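Local structure of alpha-toxin (Clostridium novyi, 2VK9) at residues G280-L285 with A387-N392; A96-S101 with L360-I365; N118-F123 with F287-N292; S373-A378 with Y513-H518. The protein is a large clostridial toxin of the TcdA/TcdB family, whose catalytic domain belongs to the GT-A glycosyltransferase class. One frame throughout, in Å; residues are numbered along the deposited sequence.

Interaction 1: G280-L285 with A387-N392; sequences GVYCDL and AFIISN
Two neighbouring strands of the central mixed sheet of the GT-A fold meet here: strand 280-283 pairs antiparallel with the end of strand 382-391, setting Gly280 beside Ser391 and Cys283 beside Phe388. Tyr282 and Ile389 are a hydrogen-bonded pair, with Tyr282 N giving to Ile389 O at 2.8 Å and Ile389 N to Tyr282 O at 3.0 Å. Gly280 and Ser391 exchange two more bonds. Past the ladder, where the second strand turns a corner, Asp284 N still reaches Ala387 O at 2.8 Å, though with a bent N-H...O angle of 135°.

Val281, Cys283, Phe388 and Ile390 share one face. Phe388 holds CG anti to its own N (chi1 -169°), which carries the ring across to the first strand; there Val281 CG1 lies 3.7 Å from Phe388 CE1. The sulfur of Cys283 comes at the edge of the same ring, near its plane, with SG 5.1 Å from the Phe388 centroid. The two branched chains of Val281 and Ile390 run alongside each other, CG2 of the former 4.0 Å from CG1 of the latter. On the other face Tyr282 CD2 meets Ile389 CD1 at 4.1 Å, and helix 263-278 covers both through Arg271 and Leu275.

Asp284-Leu285-Asp286 has the pattern of the DXD motif characteristic of GT-A enzymes. The bond to Ala387 O and the packing of Asp284 CB on Ala387 CB hold the Asp284 backbone, while its carboxylate makes no bond to 387-392 and turns OD1 to Asp286 N in a weak hydrogen bond.

Interaction 2: A96-S101 with L360-I365; sequences ASKNLS and LGDIKI
Ala96 and Lys98 meet the loop 360-365 just ahead of strand 99-103, a core strand of the GT-A sheet, with Lys98 at the centre of an inverse gamma turn that leads into it. Ala96 is held by backbone and side chain alike. Its N gives a hydrogen bond to Ile363 O at 3.0 Å, and its methyl packs on Ile365, CB to CG2 4.0 Å. That branch of Ile365 stands between its own backbone N and carbonyl carbon, which directs it at the Ala96 backbone. Ile390 of the sheet packs against Ala96, Ile363 and Ile365 as well.

Lys98 reaches across with its chain extended beyond CG. NZ forms a salt bridge with Asp362 OD1 at 2.7 Å, meeting the oxygen nearly along its C-O bond, and Asp126 supplies a second carboxylate to the same ammonium group. Leu360 brings CD1 to within 4.3 Å of Leu100 CD1, extending the contact onto the strand itself.

A water bridges the two backbones beside the direct bond: it donates to Ala96 O at 2.9 Å and accepts from Ile363 N at 2.7 Å.

Interaction 3: N118-F123 with F287-N292; sequences NMWKMF and FLPGVN
Trp120 makes the polar bond of this contact with its indole nitrogen: NE1 gives a hydrogen bond to Phe287 O at 3.1 Å, with an N-H...O angle of 160°. The acceptor lies near the indole plane, so the ring points its N-H well at the oxygen. Seen from Phe287 the approach is less regular, because the donor stands above the carbonyl plane rather than on a lone pair.

The aromatic contact is a CH-pi interaction between Pro289 and the same indole. Pro289 CD sits over the face of the five-membered ring of Trp120, 3.6 Å from its centroid and 12° off the normal. The two side chains slide past each other in opposite directions, and beyond the five-membered ring Trp120 CH2 meets Pro289 CA at 3.6 Å. The edge bond to Phe287 and the face contact with Pro289 together restrict the turning of the indole.

In the fold, this joins helix 111-123 to the loop that follows strand 280-283 and its DXD sequence, within the GT-A domain. The Trp120 ring also meets Phe102 of strand 99-103, and Trp120 O accepts a hydrogen bond from Asn124 ND2.

Purely apolar packing centres on Met119. It points its CB at the loop, and with CG opposite the backbone N (chi1 -178°) the CG methylene lands on the Pro289 ring, 3.5 Å from Pro289 CG, the two side chains crossing at about a right angle. Met119 CG also lies 3.6 Å from Leu288 CD2. Further along the helix, Phe123 CD1 approaches Pro289 CG at 4.3 Å.

Interaction 4: S373-A378 with Y513-H518; sequences SRLKAA and YFSKTH
At the edge of the central sheet, strand 371-376 receives the loop 513-518, and Tyr513 and Leu375 carry most of the contact. Tyr513 has CG between its backbone N and carbonyl carbon (chi1 68°), and from there the ring runs out to the strand with its hydroxyl end leading. Ser373 CB lies 3.7 Å from Tyr513 OH and about as close to CZ. The same hydroxyl comes to 4.0 Å from Leu375 CD2, while the 3.6 Å between Tyr513 OH and Arg374 N is too long to count as a hydrogen bond.

Leu375 approaches the ring at its edge, near the plane, with CD2 4.1 Å from Tyr513 CE2. CD2 also touches Ser515 OG at 3.4 Å, so one methyl meets both the tyrosine edge and the serine. The carbon contacts of Ser373 and Leu375 are van der Waals in kind. The polar end of Ser373 is used elsewhere: its OG bonds to Ser385 O in the next strand.

Behind the contact, the Tyr513 ring also meets the rings of Phe388 and Phe287, which links this edge to the sheet and to the chain after the DXD motif. The backbones themselves stay well apart, Ser373 CA lying 8.4 Å from Tyr513 CA. A later loop thus packs by its side chains beside strand 371-376, the outermost on that side of the mixed sheet within this chain, and covers the edge of a GT-A fold without extending the sheet.

Overall arrangement
Following the chain, 96-101 leads into strand 99-103, and the next helix carries 118-123; their partners come much later. Interaction 3 closes at 287-292 and interaction 2 at 360-365, so the former lies wholly within the latter. Interaction 1 opens at 280-285, ahead of both closures, and ends at 387-392, crossing each. Interaction 4 runs from 373-378 to 513-518; it crosses interaction 1 but follows interactions 2 and 3 in series. Interactions 1, 2 and 4 reach the same sheet, while interaction 3 joins helix 111-123 to the loop after strand 280-283. Backbone bonds from Ser373 N to Phe388 O and from Phe514 N to Leu288 O link interaction 4 to interactions 1 and 3.

Interaction 1: G280-L285 with A387-N392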
loop_
_atom_site.group_PDB
_atom_site.type_symbol
_atom_site.label_atom_id
_atom_site.label_comp_id
_atom_site.label_asym_id
_atom_site.label_seq_id
_atom_site.Cartn_x
_atom_site.Cartn_y
_atom_site.Cartn_z
ATOM N N GLY A 280 8.041 -11.894 7.400
ATOM C CA GLY A 280 8.704 -12.296 6.172
ATOM C C GLY A 280 8.491 -11.292 5.052
ATOM O O GLY A 280 8.460 -10.080 5.280
ATOM N N VAL A 281 8.345 -11.813 3.839
ATOM C CA VAL A 281 8.174 -11.000 2.655
ATOM C C VAL A 281 6.730 -11.064 2.218
ATOM O O VAL A 281 6.131 -12.141 2.202
ATOM C CB VAL A 281 9.033 -11.537 1.499
ATOM C CG1 VAL A 281 8.951 -10.623 0.295
ATOM C CG2 VAL A 281 10.471 -11.714 1.944
ATOM N N TYR A 282 6.163 -9.912 1.882
ATOM C CA TYR A 282 4.903 -9.874 1.152
ATOM C C TYR A 282 5.183 -9.375 -0.243
ATOM O O TYR A 282 5.901 -8.403 -0.420
ATOM C CB TYR A 282 3.864 -8.957 1.794
ATOM C CG TYR A 282 2.759 -8.658 0.817
ATOM C CD1 TYR A 282 1.742 -9.586 0.581
ATOM C CD2 TYR A 282 2.765 -7.476 0.068
ATOM C CE1 TYR A 282 0.737 -9.334 -0.347
ATOM C CE2 TYR A 282 1.766 -7.215 -0.879
ATOM C CZ TYR A 282 0.755 -8.148 -1.078
ATOM O OH TYR A 282 -0.227 -7.903 -2.010
ATOM N N CYS A 283 4.592 -10.021 -1.236
ATOM C CA CYS A 283 4.766 -9.587 -2.605
ATOM C C CYS A 283 3.464 -9.524 -3.386
ATOM O O CYS A 283 2.555 -10.321 -3.188
ATOM C CB CYS A 283 5.769 -10.479 -3.327
ATOM S SG CYS A 283 6.252 -9.829 -4.933
ATOM N N ASP A 284 3.402 -8.546 -4.277
ATOM C CA ASP A 284 2.314 -8.391 -5.212
ATOM C C ASP A 284 2.517 -9.387 -6.348
ATOM O O ASP A 284 3.646 -9.569 -6.823
ATOM C CB ASP A 284 2.369 -6.980 -5.765
ATOM C CG ASP A 284 1.014 -6.446 -6.149
ATOM O OD1 ASP A 284 0.554 -6.751 -7.288
ATOM O OD2 ASP A 284 0.427 -5.700 -5.313
ATOM N N LEU A 285 1.434 -10.032 -6.785
ATOM C CA LEU A 285 1.500 -10.993 -7.898
ATOM C C LEU A 285 1.908 -10.406 -9.274
ATOM O O LEU A 285 2.120 -11.148 -10.238
ATOM C CB LEU A 285 0.197 -11.784 -7.997
ATOM C CG LEU A 285 0.114 -12.986 -7.059
ATOM C CD1 LEU A 285 -1.327 -13.366 -6.749
ATOM C CD2 LEU A 285 0.876 -14.165 -7.644
ATOM N N ALA A 387 3.720 -2.727 -2.565
ATOM C CA ALA A 387 3.685 -3.935 -3.386
ATOM C C ALA A 387 4.702 -4.989 -2.959
ATOM O O ALA A 387 4.567 -6.161 -3.309
ATOM C CB ALA A 387 3.888 -3.575 -4.831
ATOM N N PHE A 388 5.725 -4.560 -2.223
ATOM C CA PHE A 388 6.777 -5.446 -1.729
ATOM C C PHE A 388 7.213 -4.950 -0.356
ATOM O O PHE A 388 7.753 -3.845 -0.232
ATOM C CB PHE A 388 7.954 -5.445 -2.701
ATOM C CG PHE A 388 8.980 -6.511 -2.440
ATOM C CD1 PHE A 388 8.833 -7.786 -2.974
ATOM C CD2 PHE A 388 10.116 -6.232 -1.708
ATOM C CE1 PHE A 388 9.793 -8.773 -2.759
ATOM C CE2 PHE A 388 11.076 -7.217 -1.489
ATOM C CZ PHE A 388 10.910 -8.480 -2.014
ATOM N N ILE A 389 6.951 -5.760 0.669
ATOM C CA ILE A 389 7.201 -5.398 2.056
ATOM C C ILE A 389 7.958 -6.513 2.750
ATOM O O ILE A 389 7.570 -7.680 2.666
ATOM C CB ILE A 389 5.885 -5.209 2.829
ATOM C CG1 ILE A 389 4.899 -4.323 2.062
ATOM C CG2 ILE A 389 6.144 -4.657 4.225
ATOM C CD1 ILE A 389 3.476 -4.400 2.621
ATOM N N ILE A 390 9.035 -6.166 3.445
ATOM C CA ILE A 390 9.748 -7.149 4.246
ATOM C C ILE A 390 9.744 -6.692 5.685
ATOM O O ILE A 390 10.156 -5.574 5.974
ATOM C CB ILE A 390 11.200 -7.328 3.792
ATOM C CG1 ILE A 390 11.260 -7.776 2.330
ATOM C CG2 ILE A 390 11.902 -8.345 4.684
ATOM C CD1 ILE A 390 12.617 -7.598 1.705
ATOM N N SER A 391 9.274 -7.549 6.583
ATOM C CA SER A 391 9.246 -7.243 8.006
ATOM C C SER A 391 9.074 -8.506 8.813
ATOM O O SER A 391 8.310 -9.374 8.415
ATOM C CB SER A 391 8.069 -6.324 8.316
ATOM O OG SER A 391 7.839 -6.230 9.719
ATOM N N ASN A 392 9.771 -8.603 9.943
ATOM C CA ASN A 392 9.434 -9.586 10.981
ATOM C C ASN A 392 8.246 -9.101 11.805
ATOM O O ASN A 392 7.979 -7.901 11.827
ATOM C CB ASN A 392 10.650 -9.903 11.847
ATOM C CG ASN A 392 11.620 -10.812 11.137
ATOM O OD1 ASN A 392 11.200 -11.697 10.398
ATOM N ND2 ASN A 392 12.911 -10.596 11.328
#

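Interaction 2: A96-S101 with L360-I365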
loop_
_atom_site.group_PDB
_atom_site.type_symbol
_atom_site.label_atom_id
_atom_site.label_comp_id
_atom_site.label_asym_id
_atom_site.label_seq_id
_atom_site.Cartn_x
_atom_site.Cartn_y
_atom_site.Cartn_z
ATOM N N ALA A 96 15.008 -11.798 8.026
ATOM C CA ALA A 96 13.561 -11.892 7.935
ATOM C C ALA A 96 13.141 -13.341 7.894
ATOM O O ALA A 96 13.831 -14.168 7.304
ATOM C CB ALA A 96 13.086 -11.193 6.705
ATOM N N SER A 97 12.015 -13.651 8.529
ATOM C CA SER A 97 11.444 -14.998 8.462
ATOM C C SER A 97 11.325 -15.439 7.010
ATOM O O SER A 97 11.059 -14.621 6.129
ATOM C CB SER A 97 10.066 -15.049 9.124
ATOM O OG SER A 97 10.133 -14.671 10.485
ATOM N N LYS A 98 11.526 -16.729 6.756
ATOM C CA LYS A 98 11.447 -17.243 5.396
ATOM C C LYS A 98 10.029 -17.641 5.019
ATOM O O LYS A 98 9.711 -18.801 4.755
ATOM C CB LYS A 98 12.475 -18.336 5.164
ATOM C CG LYS A 98 13.848 -17.713 5.078
ATOM C CD LYS A 98 14.896 -18.665 4.668
ATOM C CE LYS A 98 16.217 -17.960 4.638
ATOM N NZ LYS A 98 17.211 -18.803 3.912
ATOM N N ASN A 99 9.185 -16.618 5.024
ATOM C CA ASN A 99 7.836 -16.698 4.549
ATOM C C ASN A 99 7.702 -15.755 3.388
ATOM O O ASN A 99 8.153 -14.618 3.460
ATOM C CB ASN A 99 6.887 -16.283 5.654
ATOM C CG ASN A 99 6.920 -17.233 6.817
ATOM O OD1 ASN A 99 6.929 -18.457 6.635
ATOM N ND2 ASN A 99 6.940 -16.686 8.025
ATOM N N LEU A 100 7.104 -16.236 2.306
ATOM C CA LEU A 100 6.766 -15.374 1.191
ATOM C C LEU A 100 5.269 -15.455 0.988
ATOM O O LEU A 100 4.728 -16.540 0.805
ATOM C CB LEU A 100 7.516 -15.818 -0.062
ATOM C CG LEU A 100 7.217 -15.139 -1.399
ATOM C CD1 LEU A 100 7.525 -13.660 -1.337
ATOM C CD2 LEU A 100 8.017 -15.802 -2.499
ATOM N N SER A 101 4.591 -14.317 1.039
ATOM C CA SER A 101 3.138 -14.338 0.980
ATOM C C SER A 101 2.598 -13.542 -0.177
ATOM O O SER A 101 3.116 -12.481 -0.498
ATOM C CB SER A 101 2.541 -13.816 2.276
ATOM O OG SER A 101 2.871 -14.671 3.358
ATOM N N LEU A 360 15.779 -14.839 -3.294
ATOM C CA LEU A 360 15.631 -13.892 -2.182
ATOM C C LEU A 360 16.758 -14.026 -1.163
ATOM O O LEU A 360 17.261 -13.025 -0.655
ATOM C CB LEU A 360 14.280 -14.056 -1.489
ATOM C CG LEU A 360 13.059 -13.450 -2.160
ATOM C CD1 LEU A 360 11.793 -13.982 -1.518
ATOM C CD2 LEU A 360 13.120 -11.952 -2.064
ATOM N N GLY A 361 17.140 -15.271 -0.882
ATOM C CA GLY A 361 18.161 -15.584 0.106
ATOM C C GLY A 361 17.811 -15.148 1.514
ATOM O O GLY A 361 16.633 -15.074 1.889
ATOM N N ASP A 362 18.851 -14.865 2.293
ATOM C CA ASP A 362 18.713 -14.360 3.653
ATOM C C ASP A 362 18.703 -12.859 3.570
ATOM O O ASP A 362 19.646 -12.269 3.039
ATOM C CB ASP A 362 19.904 -14.801 4.503
ATOM C CG ASP A 362 20.161 -16.297 4.418
ATOM O OD1 ASP A 362 19.170 -17.066 4.419
ATOM O OD2 ASP A 362 21.352 -16.703 4.346
ATOM N N ILE A 363 17.646 -12.238 4.079
ATOM C CA ILE A 363 17.527 -10.781 4.042
ATOM C C ILE A 363 17.797 -10.189 5.425
ATOM O O ILE A 363 16.975 -10.337 6.326
ATOM C CB ILE A 363 16.122 -10.348 3.553
ATOM C CG1 ILE A 363 15.805 -10.992 2.194
ATOM C CG2 ILE A 363 16.007 -8.820 3.509
ATOM C CD1 ILE A 363 14.326 -11.024 1.838
ATOM N N LYS A 364 18.940 -9.520 5.590
ATOM C CA LYS A 364 19.235 -8.822 6.853
ATOM C C LYS A 364 18.217 -7.707 7.114
ATOM O O LYS A 364 17.956 -6.885 6.247
ATOM C CB LYS A 364 20.648 -8.218 6.880
ATOM C CG LYS A 364 21.773 -9.047 6.306
ATOM C CD LYS A 364 22.219 -10.163 7.215
ATOM C CE LYS A 364 23.418 -10.900 6.582
ATOM N NZ LYS A 364 23.557 -12.332 7.044
ATOM N N ILE A 365 17.644 -7.672 8.303
ATOM C CA ILE A 365 16.661 -6.645 8.607
ATOM C C ILE A 365 16.679 -6.267 10.081
ATOM O O ILE A 365 16.689 -7.134 10.958
ATOM C CB ILE A 365 15.232 -7.036 8.150
ATOM C CG1 ILE A 365 14.268 -5.876 8.385
ATOM C CG2 ILE A 365 14.746 -8.264 8.875
ATOM C CD1 ILE A 365 13.016 -5.923 7.538
HETATM O O HOH W 1 15.502 -13.615 5.041
#

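Interaction 3: N118-F123 with F287-N292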
loop_
_atom_site.group_PDB
_atom_site.type_symbol
_atom_site.label_atom_id
_atom_site.label_comp_id
_atom_site.label_asym_id
_atom_site.label_seq_id
_atom_site.Cartn_x
_atom_site.Cartn_y
_atom_site.Cartn_z
ATOM N N ASN A 118 4.455 -19.299 -9.833
ATOM C CA ASN A 118 5.331 -20.421 -10.092
ATOM C C ASN A 118 6.790 -19.984 -10.206
ATOM O O ASN A 118 7.703 -20.726 -9.855
ATOM C CB ASN A 118 4.897 -21.118 -11.374
ATOM C CG ASN A 118 5.671 -22.387 -11.627
ATOM O OD1 ASN A 118 5.626 -23.314 -10.824
ATOM N ND2 ASN A 118 6.398 -22.433 -12.739
ATOM N N MET A 119 6.990 -18.774 -10.712
ATOM C CA MET A 119 8.313 -18.229 -10.919
ATOM C C MET A 119 8.973 -18.008 -9.555
ATOM O O MET A 119 10.113 -18.408 -9.328
ATOM C CB MET A 119 8.187 -16.934 -11.711
ATOM C CG MET A 119 9.488 -16.246 -12.054
ATOM S SD MET A 119 10.328 -16.949 -13.472
ATOM C CE MET A 119 8.926 -17.278 -14.531
ATOM N N TRP A 120 8.225 -17.391 -8.646
ATOM C CA TRP A 120 8.628 -17.255 -7.258
ATOM C C TRP A 120 8.924 -18.603 -6.606
ATOM O O TRP A 120 9.927 -18.746 -5.905
ATOM C CB TRP A 120 7.547 -16.517 -6.481
ATOM C CG TRP A 120 7.583 -15.058 -6.721
ATOM C CD1 TRP A 120 6.713 -14.332 -7.472
ATOM C CD2 TRP A 120 8.555 -14.134 -6.224
ATOM N NE1 TRP A 120 7.076 -13.009 -7.468
ATOM C CE2 TRP A 120 8.201 -12.861 -6.701
ATOM C CE3 TRP A 120 9.686 -14.259 -5.416
ATOM C CZ2 TRP A 120 8.937 -11.718 -6.399
ATOM C CZ3 TRP A 120 10.416 -13.124 -5.117
ATOM C CH2 TRP A 120 10.040 -11.871 -5.611
ATOM N N LYS A 121 8.052 -19.580 -6.855
ATOM C CA LYS A 121 8.211 -20.933 -6.345
ATOM C C LYS A 121 9.482 -21.609 -6.842
ATOM O O LYS A 121 10.155 -22.315 -6.082
ATOM C CB LYS A 121 7.008 -21.781 -6.721
ATOM C CG LYS A 121 5.892 -21.763 -5.701
ATOM C CD LYS A 121 4.762 -22.684 -6.128
ATOM C CE LYS A 121 3.758 -22.825 -5.022
ATOM N NZ LYS A 121 2.537 -23.536 -5.483
ATOM N N MET A 122 9.808 -21.390 -8.111
ATOM C CA MET A 122 10.973 -22.015 -8.724
ATOM C C MET A 122 12.301 -21.548 -8.136
ATOM O O MET A 122 13.246 -22.331 -8.058
ATOM C CB MET A 122 10.977 -21.769 -10.223
ATOM C CG MET A 122 10.138 -22.746 -11.035
ATOM S SD MET A 122 9.992 -22.156 -12.749
ATOM C CE MET A 122 11.693 -22.321 -13.305
ATOM N N PHE A 123 12.364 -20.291 -7.706
ATOM C CA PHE A 123 13.633 -19.682 -7.316
ATOM C C PHE A 123 13.840 -19.486 -5.816
ATOM O O PHE A 123 14.886 -18.969 -5.392
ATOM C CB PHE A 123 13.835 -18.353 -8.053
ATOM C CG PHE A 123 14.118 -18.519 -9.508
ATOM C CD1 PHE A 123 13.093 -18.451 -10.438
ATOM C CD2 PHE A 123 15.408 -18.759 -9.952
ATOM C CE1 PHE A 123 13.348 -18.624 -11.789
ATOM C CE2 PHE A 123 15.676 -18.927 -11.294
ATOM C CZ PHE A 123 14.646 -18.862 -12.216
ATOM N N PHE A 287 4.720 -8.631 -9.509
ATOM C CA PHE A 287 6.169 -8.603 -9.475
ATOM C C PHE A 287 6.703 -10.003 -9.663
ATOM O O PHE A 287 5.969 -10.981 -9.526
ATOM C CB PHE A 287 6.666 -8.022 -8.157
ATOM C CG PHE A 287 6.438 -6.537 -8.015
ATOM C CD1 PHE A 287 5.630 -5.836 -8.911
ATOM C CD2 PHE A 287 7.014 -5.843 -6.959
ATOM C CE1 PHE A 287 5.418 -4.462 -8.764
ATOM C CE2 PHE A 287 6.803 -4.470 -6.804
ATOM C CZ PHE A 287 6.004 -3.780 -7.707
ATOM N N LEU A 288 7.982 -10.092 -9.994
ATOM C CA LEU A 288 8.630 -11.361 -10.229
ATOM C C LEU A 288 9.935 -11.317 -9.489
ATOM O O LEU A 288 10.353 -10.241 -9.069
ATOM C CB LEU A 288 8.869 -11.553 -11.722
ATOM C CG LEU A 288 7.643 -11.976 -12.535
ATOM C CD1 LEU A 288 7.893 -11.819 -14.015
ATOM C CD2 LEU A 288 7.261 -13.406 -12.229
ATOM N N PRO A 289 10.570 -12.481 -9.277
ATOM C CA PRO A 289 11.900 -12.484 -8.679
ATOM C C PRO A 289 12.866 -11.542 -9.386
ATOM O O PRO A 289 12.724 -11.301 -10.582
ATOM C CB PRO A 289 12.363 -13.937 -8.821
ATOM C CG PRO A 289 11.322 -14.636 -9.602
ATOM C CD PRO A 289 10.075 -13.843 -9.516
ATOM N N GLY A 290 13.827 -11.012 -8.634
ATOM C CA GLY A 290 14.783 -10.039 -9.153
ATOM C C GLY A 290 15.654 -10.561 -10.277
ATOM O O GLY A 290 16.181 -11.670 -10.199
ATOM N N VAL A 291 15.790 -9.761 -11.331
ATOM C CA VAL A 291 16.649 -10.108 -12.465
ATOM C C VAL A 291 17.978 -9.367 -12.387
ATOM O O VAL A 291 18.036 -8.196 -11.996
ATOM C CB VAL A 291 15.978 -9.851 -13.847
ATOM C CG1 VAL A 291 14.618 -10.541 -13.944
ATOM C CG2 VAL A 291 15.822 -8.379 -14.102
ATOM N N ASN A 292 19.038 -10.066 -12.769
ATOM C CA ASN A 292 20.380 -9.512 -12.780
ATOM C C ASN A 292 20.623 -8.588 -13.986
ATOM O O ASN A 292 21.343 -8.955 -14.918
ATOM C CB ASN A 292 21.375 -10.667 -12.796
ATOM C CG ASN A 292 22.697 -10.302 -12.193
ATOM O OD1 ASN A 292 23.193 -9.186 -12.369
ATOM N ND2 ASN A 292 23.290 -11.246 -11.473
#

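Interaction 4: S373-A378 with Y513-H518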
loop_
_atom_site.group_PDB
_atom_site.type_symbol
_atom_site.label_atom_id
_atom_site.label_comp_id
_atom_site.label_asym_id
_atom_site.label_seq_id
_atom_site.Cartn_x
_atom_site.Cartn_y
_atom_site.Cartn_z
ATOM N N SER A 373 9.375 -1.503 -1.250
ATOM C CA SER A 373 9.666 -1.194 -2.637
ATOM C C SER A 373 9.574 0.310 -2.802
ATOM O O SER A 373 8.745 0.966 -2.162
ATOM C CB SER A 373 8.685 -1.893 -3.568
ATOM O OG SER A 373 7.389 -1.927 -2.992
ATOM N N ARG A 374 10.455 0.856 -3.630
ATOM C CA ARG A 374 10.430 2.276 -3.926
ATOM C C ARG A 374 10.539 2.476 -5.416
ATOM O O ARG A 374 11.622 2.375 -5.994
ATOM C CB ARG A 374 11.531 3.018 -3.174
ATOM C CG ARG A 374 11.007 3.842 -2.023
ATOM C CD ARG A 374 12.102 4.413 -1.149
ATOM N NE ARG A 374 13.221 4.974 -1.910
ATOM C CZ ARG A 374 13.342 6.249 -2.267
ATOM N NH1 ARG A 374 12.407 7.139 -1.949
ATOM N NH2 ARG A 374 14.411 6.626 -2.950
ATOM N N LEU A 375 9.396 2.744 -6.034
ATOM C CA LEU A 375 9.309 2.841 -7.482
ATOM C C LEU A 375 9.254 4.285 -7.953
ATOM O O LEU A 375 8.735 5.163 -7.255
ATOM C CB LEU A 375 8.064 2.105 -7.978
ATOM C CG LEU A 375 7.957 0.597 -7.741
ATOM C CD1 LEU A 375 6.556 0.125 -8.083
ATOM C CD2 LEU A 375 9.014 -0.149 -8.544
ATOM N N LYS A 376 9.771 4.519 -9.157
ATOM C CA LYS A 376 9.716 5.845 -9.774
ATOM C C LYS A 376 8.271 6.250 -10.086
ATOM O O LYS A 376 7.423 5.398 -10.414
ATOM C CB LYS A 376 10.615 5.919 -11.020
ATOM C CG LYS A 376 12.123 5.764 -10.689
ATOM C CD LYS A 376 13.040 6.057 -11.879
ATOM C CE LYS A 376 13.089 4.893 -12.870
ATOM N NZ LYS A 376 13.507 5.362 -14.228
ATOM N N ALA A 377 7.999 7.550 -9.942
ATOM C CA ALA A 377 6.665 8.094 -10.194
ATOM C C ALA A 377 6.706 9.010 -11.422
ATOM O O ALA A 377 7.735 9.057 -12.132
ATOM C CB ALA A 377 6.147 8.844 -8.948
ATOM N N ALA A 378 5.589 9.716 -11.664
ATOM C CA ALA A 378 5.437 10.660 -12.793
ATOM C C ALA A 378 6.683 11.529 -13.076
ATOM O O ALA A 378 7.162 11.587 -14.215
ATOM C CB ALA A 378 4.189 11.544 -12.591
ATOM N N TYR A 513 13.344 -7.873 -6.122
ATOM C CA TYR A 513 12.130 -7.989 -6.920
ATOM C C TYR A 513 12.318 -7.338 -8.283
ATOM O O TYR A 513 13.119 -6.412 -8.439
ATOM C CB TYR A 513 10.936 -7.344 -6.203
ATOM C CG TYR A 513 11.068 -5.844 -6.116
ATOM C CD1 TYR A 513 11.820 -5.257 -5.100
ATOM C CD2 TYR A 513 10.469 -5.011 -7.065
ATOM C CE1 TYR A 513 11.967 -3.891 -5.021
ATOM C CE2 TYR A 513 10.612 -3.633 -6.992
ATOM C CZ TYR A 513 11.365 -3.083 -5.963
ATOM O OH TYR A 513 11.528 -1.724 -5.861
ATOM N N PHE A 514 11.557 -7.831 -9.255
ATOM C CA PHE A 514 11.494 -7.251 -10.586
ATOM C C PHE A 514 10.080 -6.729 -10.809
ATOM O O PHE A 514 9.113 -7.464 -10.621
ATOM C CB PHE A 514 11.864 -8.314 -11.619
ATOM C CG PHE A 514 11.929 -7.807 -13.032
ATOM C CD1 PHE A 514 12.788 -6.769 -13.382
ATOM C CD2 PHE A 514 11.153 -8.395 -14.021
ATOM C CE1 PHE A 514 12.857 -6.311 -14.690
ATOM C CE2 PHE A 514 11.212 -7.948 -15.325
ATOM C CZ PHE A 514 12.071 -6.904 -15.665
ATOM N N SER A 515 9.962 -5.462 -11.199
ATOM C CA SER A 515 8.656 -4.804 -11.352
ATOM C C SER A 515 8.298 -4.429 -12.802
ATOM O O SER A 515 7.224 -3.883 -13.063
ATOM C CB SER A 515 8.575 -3.572 -10.440
ATOM O OG SER A 515 9.553 -2.610 -10.792
ATOM N N LYS A 516 9.187 -4.721 -13.745
ATOM C CA LYS A 516 8.939 -4.352 -15.134
ATOM C C LYS A 516 8.302 -5.520 -15.883
ATOM O O LYS A 516 8.891 -6.106 -16.798
ATOM C CB LYS A 516 10.224 -3.869 -15.818
ATOM C CG LYS A 516 11.076 -2.875 -15.020
ATOM C CD LYS A 516 10.266 -1.689 -14.484
ATOM C CE LYS A 516 11.154 -0.538 -14.010
ATOM N NZ LYS A 516 12.454 -0.975 -13.428
ATOM N N THR A 517 7.090 -5.863 -15.472
ATOM C CA THR A 517 6.419 -7.043 -15.986
ATOM C C THR A 517 5.159 -6.626 -16.714
ATOM O O THR A 517 4.620 -5.547 -16.462
ATOM C CB THR A 517 6.033 -7.991 -14.850
ATOM O OG1 THR A 517 5.073 -7.348 -14.012
ATOM C CG2 THR A 517 7.243 -8.348 -14.021
ATOM N N HIS A 518 4.684 -7.486 -17.603
ATOM C CA HIS A 518 3.483 -7.198 -18.378
ATOM C C HIS A 518 2.291 -6.833 -17.506
ATOM O O HIS A 518 1.642 -5.818 -17.743
ATOM C CB HIS A 518 3.132 -8.371 -19.291
ATOM C CG HIS A 518 4.198 -8.693 -20.283
ATOM N ND1 HIS A 518 4.202 -9.857 -21.017
ATOM C CD2 HIS A 518 5.309 -8.011 -20.650
ATOM C CE1 HIS A 518 5.261 -9.872 -21.805
ATOM N NE2 HIS A 518 5.953 -8.766 -21.596
#